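Local coordinates for protein ATPase BagA (Mycobacterium tuberculosis H37Rv, PDB 6BS3) that hydrolyses ATP as one subunit of the heterodimeric BagAB ATPase complex, an activity required for resistance to nitric oxide and to elevated levels of glycerol, at residues G33-A38 / V160-P165; K51-E56 / P154-I159. One frame throughout, in Å; residues are numbered along the deposited sequence.

Contact 1: residues G33-A38 / V160-P165; sequences GKSTIA and VVDAPP. With MG (magnesium ion), chain D; ADP (adenosine-5'-diphosphate), chain C.
The carboxylate of Asp162 takes the hydroxyl of Ser35 on the syn side of OD2, 25° out of its plane, in a short hydrogen bond of 2.7 Å from Ser35 OG to Asp162 OD2. A water held by Ser35 O also donates to OD2, while OD1 receives a water bound to magnesium. With CG set opposite its own backbone N (chi1 171°), Asp162 reaches from strand to helix start. Serine suits its place because one small hydroxyl serves two partners: Ser35 OG also binds magnesium at 2.3 Å, and ADP O1B and four waters complete six ligands. Lys34 bends at its last two torsions, carrying NZ to ADP O3B at 2.8 Å and also to Gly28 O. Thr36 gives the alpha-phosphate two donors, N and OG1. Gly33, the N-cap, has positive phi, where a side chain would jam against the preceding carbonyl O; its N donates a hydrogen bond to ADP O3B. Ala38 is small enough for the strand to approach, its CB lying 4.0 Å from both Asp162 CB and Val160 CG1. Asp162, consistent with a Walker B aspartate, hydrogen-bonds the serine and a metal-bound water and would help to orient them, while Walker A amides and lysine grip the phosphates.

Contact 2: residues K51-E56 / P154-I159; sequences KVLLVE and PVYDAI
Leu53 and Ile159 pair in parallel strands, their CA atoms 4.8 Å apart, with Leu53 N hydrogen-bonded to Ala158 O at 3.1 Å. Two residues earlier Asp157 does the pairing. Asp157 N reaches Lys51 O at 2.8 Å, and its OD2, used on the anti side, accepts Lys51 N in a nearly straight bond (173°). With chi1 -68° the carboxylate swings back beside its own N, which is why one aspartate serves both backbone groups of Lys51. The Tyr156 ring receives Leu53 CB 3.6 Å above its centre, a CH-pi contact, and Val155 CG1 on the opposite face, nearer the rim. Lys51 O lies at the ring edge, in plane, and Lys51 CD runs obliquely past, 3.6 Å from Tyr156 CE1. The phenol OH is satisfied by Glu76 and Asn89, so tyrosine can take aliphatic groups on its faces yet end in polar company. Ile159 CD1 lies alongside Leu53 CB at 3.7 Å; both branched chains face helix 130-146. Val52 and Ala158 occupy the other face, Val52 packing on helix 34-46. Strand 158-162 lying between 51-56 and 23-28, the strand leading into the P-loop, with helices on both faces, is typical of the P-loop NTPase fold.

From the N terminus, strand 23-28 leads through 33-38 into helix 34-46 and on to strand 51-56; a long excursion, about half helical, that also supplies strands 77-82 and 86-92 then returns through 154-159 directly into 160-165. Contact 2 therefore closes the inner loop and contact 1 the outer one: they are nested, not crossed. Strand 158-162 serves both, and helix 34-46 makes a beta-alpha-beta crossover that skips over it. The ladder carries on between the contacts, with Val160 N to Leu53 O and Val160 O to Val55 N, each 2.8 Å, while Ala38 packs on Leu54. Contact 1 sets the nucleotide-binding helix against strand 158-162, and contact 2 joins that strand to 51-56.

Contact 1: residues G33-A38 / V160-P165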
loop_
_atom_site.group_PDB
_atom_site.type_symbol
_atom_site.label_atom_id
_atom_site.label_comp_id
_atom_site.label_asym_id
_atom_site.label_seq_id
_atom_site.Cartn_x
_atom_site.Cartn_y
_atom_site.Cartn_z
ATOM N N GLY A 33 -8.175 3.156 1.238
ATOM C CA GLY A 33 -9.021 3.915 2.154
ATOM C C GLY A 33 -9.675 3.159 3.286
ATOM O O GLY A 33 -10.653 3.661 3.837
ATOM N N LYS A 34 -9.148 1.976 3.672
ATOM C CA LYS A 34 -9.690 1.158 4.776
ATOM C C LYS A 34 -9.868 1.950 6.072
ATOM O O LYS A 34 -10.953 1.911 6.655
ATOM C CB LYS A 34 -8.778 -0.042 5.093
ATOM C CG LYS A 34 -8.742 -1.158 4.063
ATOM C CD LYS A 34 -7.798 -2.288 4.534
ATOM C CE LYS A 34 -6.342 -1.870 4.621
ATOM N NZ LYS A 34 -5.827 -1.344 3.325
ATOM N N SER A 35 -8.799 2.640 6.535
ATOM C CA SER A 35 -8.814 3.426 7.771
ATOM C C SER A 35 -9.822 4.549 7.747
ATOM O O SER A 35 -10.574 4.694 8.701
ATOM C CB SER A 35 -7.422 3.964 8.109
ATOM O OG SER A 35 -6.494 2.913 8.331
ATOM N N THR A 36 -9.819 5.354 6.678
ATOM C CA THR A 36 -10.751 6.471 6.456
ATOM C C THR A 36 -12.217 5.993 6.447
ATOM O O THR A 36 -13.059 6.592 7.115
ATOM C CB THR A 36 -10.425 7.175 5.118
ATOM O OG1 THR A 36 -9.054 7.531 5.097
ATOM C CG2 THR A 36 -11.254 8.414 4.891
ATOM N N ILE A 37 -12.509 4.954 5.643
ATOM C CA ILE A 37 -13.845 4.385 5.442
ATOM C C ILE A 37 -14.345 3.618 6.689
ATOM O O ILE A 37 -15.535 3.658 6.969
ATOM C CB ILE A 37 -13.881 3.543 4.139
ATOM C CG1 ILE A 37 -13.547 4.449 2.926
ATOM C CG2 ILE A 37 -15.220 2.792 3.956
ATOM C CD1 ILE A 37 -13.535 3.780 1.609
ATOM N N ALA A 38 -13.437 2.964 7.453
ATOM C CA ALA A 38 -13.817 2.246 8.672
ATOM C C ALA A 38 -14.266 3.301 9.707
ATOM O O ALA A 38 -15.322 3.131 10.321
ATOM C CB ALA A 38 -12.658 1.399 9.183
ATOM N N VAL A 160 -16.523 -1.942 14.411
ATOM C CA VAL A 160 -15.971 -1.735 13.073
ATOM C C VAL A 160 -14.465 -1.964 13.170
ATOM O O VAL A 160 -13.784 -1.324 13.972
ATOM C CB VAL A 160 -16.351 -0.371 12.415
ATOM C CG1 VAL A 160 -15.785 -0.275 10.991
ATOM C CG2 VAL A 160 -17.882 -0.156 12.414
ATOM N N VAL A 161 -13.970 -2.940 12.417
ATOM C CA VAL A 161 -12.555 -3.253 12.411
ATOM C C VAL A 161 -11.914 -2.714 11.131
ATOM O O VAL A 161 -12.371 -3.026 10.022
ATOM C CB VAL A 161 -12.265 -4.771 12.655
ATOM C CG1 VAL A 161 -10.766 -5.057 12.725
ATOM C CG2 VAL A 161 -12.952 -5.263 13.925
ATOM N N ASP A 162 -10.878 -1.848 11.308
ATOM C CA ASP A 162 -9.982 -1.360 10.266
ATOM C C ASP A 162 -9.034 -2.587 10.209
ATOM O O ASP A 162 -8.144 -2.757 11.043
ATOM C CB ASP A 162 -9.300 -0.069 10.733
ATOM C CG ASP A 162 -8.170 0.503 9.895
ATOM O OD1 ASP A 162 -7.873 -0.058 8.820
ATOM O OD2 ASP A 162 -7.572 1.496 10.324
ATOM N N ALA A 163 -9.371 -3.522 9.319
ATOM C CA ALA A 163 -8.761 -4.849 9.218
ATOM C C ALA A 163 -7.457 -4.927 8.388
ATOM O O ALA A 163 -7.174 -4.010 7.619
ATOM C CB ALA A 163 -9.807 -5.825 8.667
ATOM N N PRO A 164 -6.687 -6.041 8.467
ATOM C CA PRO A 164 -5.531 -6.196 7.581
ATOM C C PRO A 164 -5.923 -6.109 6.072
ATOM O O PRO A 164 -7.106 -6.266 5.721
ATOM C CB PRO A 164 -4.999 -7.588 7.964
ATOM C CG PRO A 164 -5.457 -7.807 9.345
ATOM C CD PRO A 164 -6.845 -7.249 9.306
ATOM N N PRO A 165 -4.961 -5.834 5.156
ATOM C CA PRO A 165 -5.328 -5.687 3.734
ATOM C C PRO A 165 -5.824 -6.965 3.041
ATOM O O PRO A 165 -5.799 -8.048 3.625
ATOM C CB PRO A 165 -4.031 -5.136 3.099
ATOM C CG PRO A 165 -2.949 -5.639 3.967
ATOM C CD PRO A 165 -3.516 -5.585 5.358
HETATM MG MG MG D . -4.657 2.190 7.182
HETATM P PB ADP C . -5.634 2.377 3.811
HETATM O O1B ADP C . -5.914 2.294 5.327
HETATM O O2B ADP C . -4.109 2.291 3.569
HETATM O O3B ADP C . -6.391 1.370 2.988
HETATM P PA ADP C . -6.202 5.284 4.023
HETATM O O1A ADP C . -4.997 5.576 4.933
HETATM O O2A ADP C . -7.483 5.383 4.760
HETATM O O3A ADP C . -6.035 3.848 3.357
HETATM O "O5'" ADP C . -6.150 6.133 2.684
HETATM C "C5'" ADP C . -5.009 6.306 1.812
HETATM C "C4'" ADP C . -4.876 7.781 1.513
HETATM O "O4'" ADP C . -6.019 8.218 0.748
HETATM C "C3'" ADP C . -4.804 8.715 2.724
HETATM O "O3'" ADP C . -3.904 9.780 2.455
HETATM C "C2'" ADP C . -6.252 9.202 2.872
HETATM O "O2'" ADP C . -6.378 10.448 3.550
HETATM C "C1'" ADP C . -6.688 9.275 1.410
HETATM N N9 ADP C . -8.125 9.127 1.179
HETATM C C8 ADP C . -8.929 8.084 1.569
HETATM N N7 ADP C . -10.170 8.182 1.155
HETATM C C5 ADP C . -10.188 9.376 0.448
HETATM C C6 ADP C . -11.205 10.042 -0.274
HETATM N N6 ADP C . -12.462 9.605 -0.366
HETATM N N1 ADP C . -10.877 11.192 -0.909
HETATM C C2 ADP C . -9.622 11.648 -0.814
HETATM N N3 ADP C . -8.590 11.121 -0.147
HETATM C C4 ADP C . -8.935 9.969 0.457
HETATM O O HOH W 1 -9.657 3.330 11.269
HETATM O O HOH W 2 -5.411 0.429 7.630
HETATM O O HOH W 3 -3.566 2.076 8.986
HETATM O O HOH W 4 -3.084 1.194 5.698
HETATM O O HOH W 5 -4.250 4.244 7.134
#

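Contact 2: residues K51-E56 / P154-I159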
loop_
_atom_site.group_PDB
_atom_site.type_symbol
_atom_site.label_atom_id
_atom_site.label_comp_id
_atom_site.label_asym_id
_atom_site.label_seq_id
_atom_site.Cartn_x
_atom_site.Cartn_y
_atom_site.Cartn_z
ATOM N N LYS A 51 -23.709 3.425 20.230
ATOM C CA LYS A 51 -22.314 3.359 20.672
ATOM C C LYS A 51 -21.572 2.357 19.808
ATOM O O LYS A 51 -21.898 1.173 19.844
ATOM C CB LYS A 51 -22.212 2.991 22.166
ATOM C CG LYS A 51 -20.804 3.168 22.740
ATOM C CD LYS A 51 -20.638 2.488 24.091
ATOM C CE LYS A 51 -21.174 3.296 25.239
ATOM N NZ LYS A 51 -20.655 2.781 26.532
ATOM N N VAL A 52 -20.590 2.837 19.021
ATOM C CA VAL A 52 -19.809 1.993 18.111
ATOM C C VAL A 52 -18.315 1.981 18.489
ATOM O O VAL A 52 -17.758 3.019 18.857
ATOM C CB VAL A 52 -20.072 2.392 16.627
ATOM C CG1 VAL A 52 -19.120 1.686 15.661
ATOM C CG2 VAL A 52 -21.529 2.114 16.235
ATOM N N LEU A 53 -17.683 0.795 18.419
ATOM C CA LEU A 53 -16.254 0.655 18.672
ATOM C C LEU A 53 -15.479 0.536 17.349
ATOM O O LEU A 53 -15.783 -0.331 16.526
ATOM C CB LEU A 53 -15.937 -0.530 19.621
ATOM C CG LEU A 53 -14.456 -0.682 20.043
ATOM C CD1 LEU A 53 -13.999 0.465 20.953
ATOM C CD2 LEU A 53 -14.227 -1.989 20.734
ATOM N N LEU A 54 -14.482 1.418 17.150
ATOM C CA LEU A 54 -13.586 1.412 15.983
ATOM C C LEU A 54 -12.258 0.748 16.423
ATOM O O LEU A 54 -11.563 1.259 17.308
ATOM C CB LEU A 54 -13.371 2.857 15.459
ATOM C CG LEU A 54 -12.398 3.054 14.291
ATOM C CD1 LEU A 54 -12.866 2.285 13.010
ATOM C CD2 LEU A 54 -12.146 4.529 14.047
ATOM N N VAL A 55 -11.934 -0.408 15.821
ATOM C CA VAL A 55 -10.775 -1.249 16.179
ATOM C C VAL A 55 -9.688 -1.303 15.098
ATOM O O VAL A 55 -10.004 -1.522 13.931
ATOM C CB VAL A 55 -11.264 -2.686 16.528
ATOM C CG1 VAL A 55 -10.106 -3.602 16.951
ATOM C CG2 VAL A 55 -12.363 -2.675 17.591
ATOM N N GLU A 56 -8.411 -1.138 15.483
ATOM C CA GLU A 56 -7.291 -1.351 14.554
ATOM C C GLU A 56 -6.385 -2.454 15.139
ATOM O O GLU A 56 -6.285 -2.570 16.357
ATOM C CB GLU A 56 -6.559 -0.073 14.156
ATOM C CG GLU A 56 -5.710 0.534 15.260
ATOM C CD GLU A 56 -4.922 1.709 14.743
ATOM O OE1 GLU A 56 -5.054 2.804 15.326
ATOM O OE2 GLU A 56 -4.200 1.548 13.733
ATOM N N PRO A 154 -25.911 -5.625 24.950
ATOM C CA PRO A 154 -24.556 -5.363 24.408
ATOM C C PRO A 154 -24.013 -3.977 24.737
ATOM O O PRO A 154 -24.734 -2.989 24.616
ATOM C CB PRO A 154 -24.731 -5.533 22.897
ATOM C CG PRO A 154 -25.981 -6.331 22.736
ATOM C CD PRO A 154 -26.870 -5.911 23.863
ATOM N N VAL A 155 -22.739 -3.907 25.167
ATOM C CA VAL A 155 -22.030 -2.651 25.467
ATOM C C VAL A 155 -21.983 -1.808 24.172
ATOM O O VAL A 155 -22.334 -0.632 24.184
ATOM C CB VAL A 155 -20.607 -2.936 26.044
ATOM C CG1 VAL A 155 -19.718 -1.690 26.025
ATOM C CG2 VAL A 155 -20.699 -3.515 27.455
ATOM N N TYR A 156 -21.626 -2.447 23.041
ATOM C CA TYR A 156 -21.580 -1.767 21.741
ATOM C C TYR A 156 -22.716 -2.198 20.823
ATOM O O TYR A 156 -23.095 -3.368 20.812
ATOM C CB TYR A 156 -20.212 -1.981 21.071
ATOM C CG TYR A 156 -19.079 -1.327 21.835
ATOM C CD1 TYR A 156 -18.956 0.059 21.888
ATOM C CD2 TYR A 156 -18.150 -2.092 22.537
ATOM C CE1 TYR A 156 -17.936 0.669 22.620
ATOM C CE2 TYR A 156 -17.124 -1.492 23.267
ATOM C CZ TYR A 156 -17.022 -0.105 23.307
ATOM O OH TYR A 156 -16.012 0.523 24.018
ATOM N N ASP A 157 -23.256 -1.255 20.064
ATOM C CA ASP A 157 -24.279 -1.528 19.049
ATOM C C ASP A 157 -23.640 -2.192 17.838
ATOM O O ASP A 157 -24.287 -2.995 17.176
ATOM C CB ASP A 157 -24.995 -0.242 18.633
ATOM C CG ASP A 157 -25.821 0.274 19.778
ATOM O OD1 ASP A 157 -26.890 -0.312 20.043
ATOM O OD2 ASP A 157 -25.370 1.222 20.451
ATOM N N ALA A 158 -22.369 -1.862 17.562
ATOM C CA ALA A 158 -21.578 -2.426 16.464
ATOM C C ALA A 158 -20.099 -2.244 16.739
ATOM O O ALA A 158 -19.703 -1.364 17.508
ATOM C CB ALA A 158 -21.941 -1.764 15.124
ATOM N N ILE A 159 -19.288 -3.086 16.103
ATOM C CA ILE A 159 -17.827 -3.060 16.133
ATOM C C ILE A 159 -17.375 -2.928 14.681
ATOM O O ILE A 159 -17.804 -3.703 13.819
ATOM C CB ILE A 159 -17.210 -4.342 16.786
ATOM C CG1 ILE A 159 -17.862 -4.695 18.170
ATOM C CG2 ILE A 159 -15.667 -4.269 16.866
ATOM C CD1 ILE A 159 -17.662 -3.790 19.296
#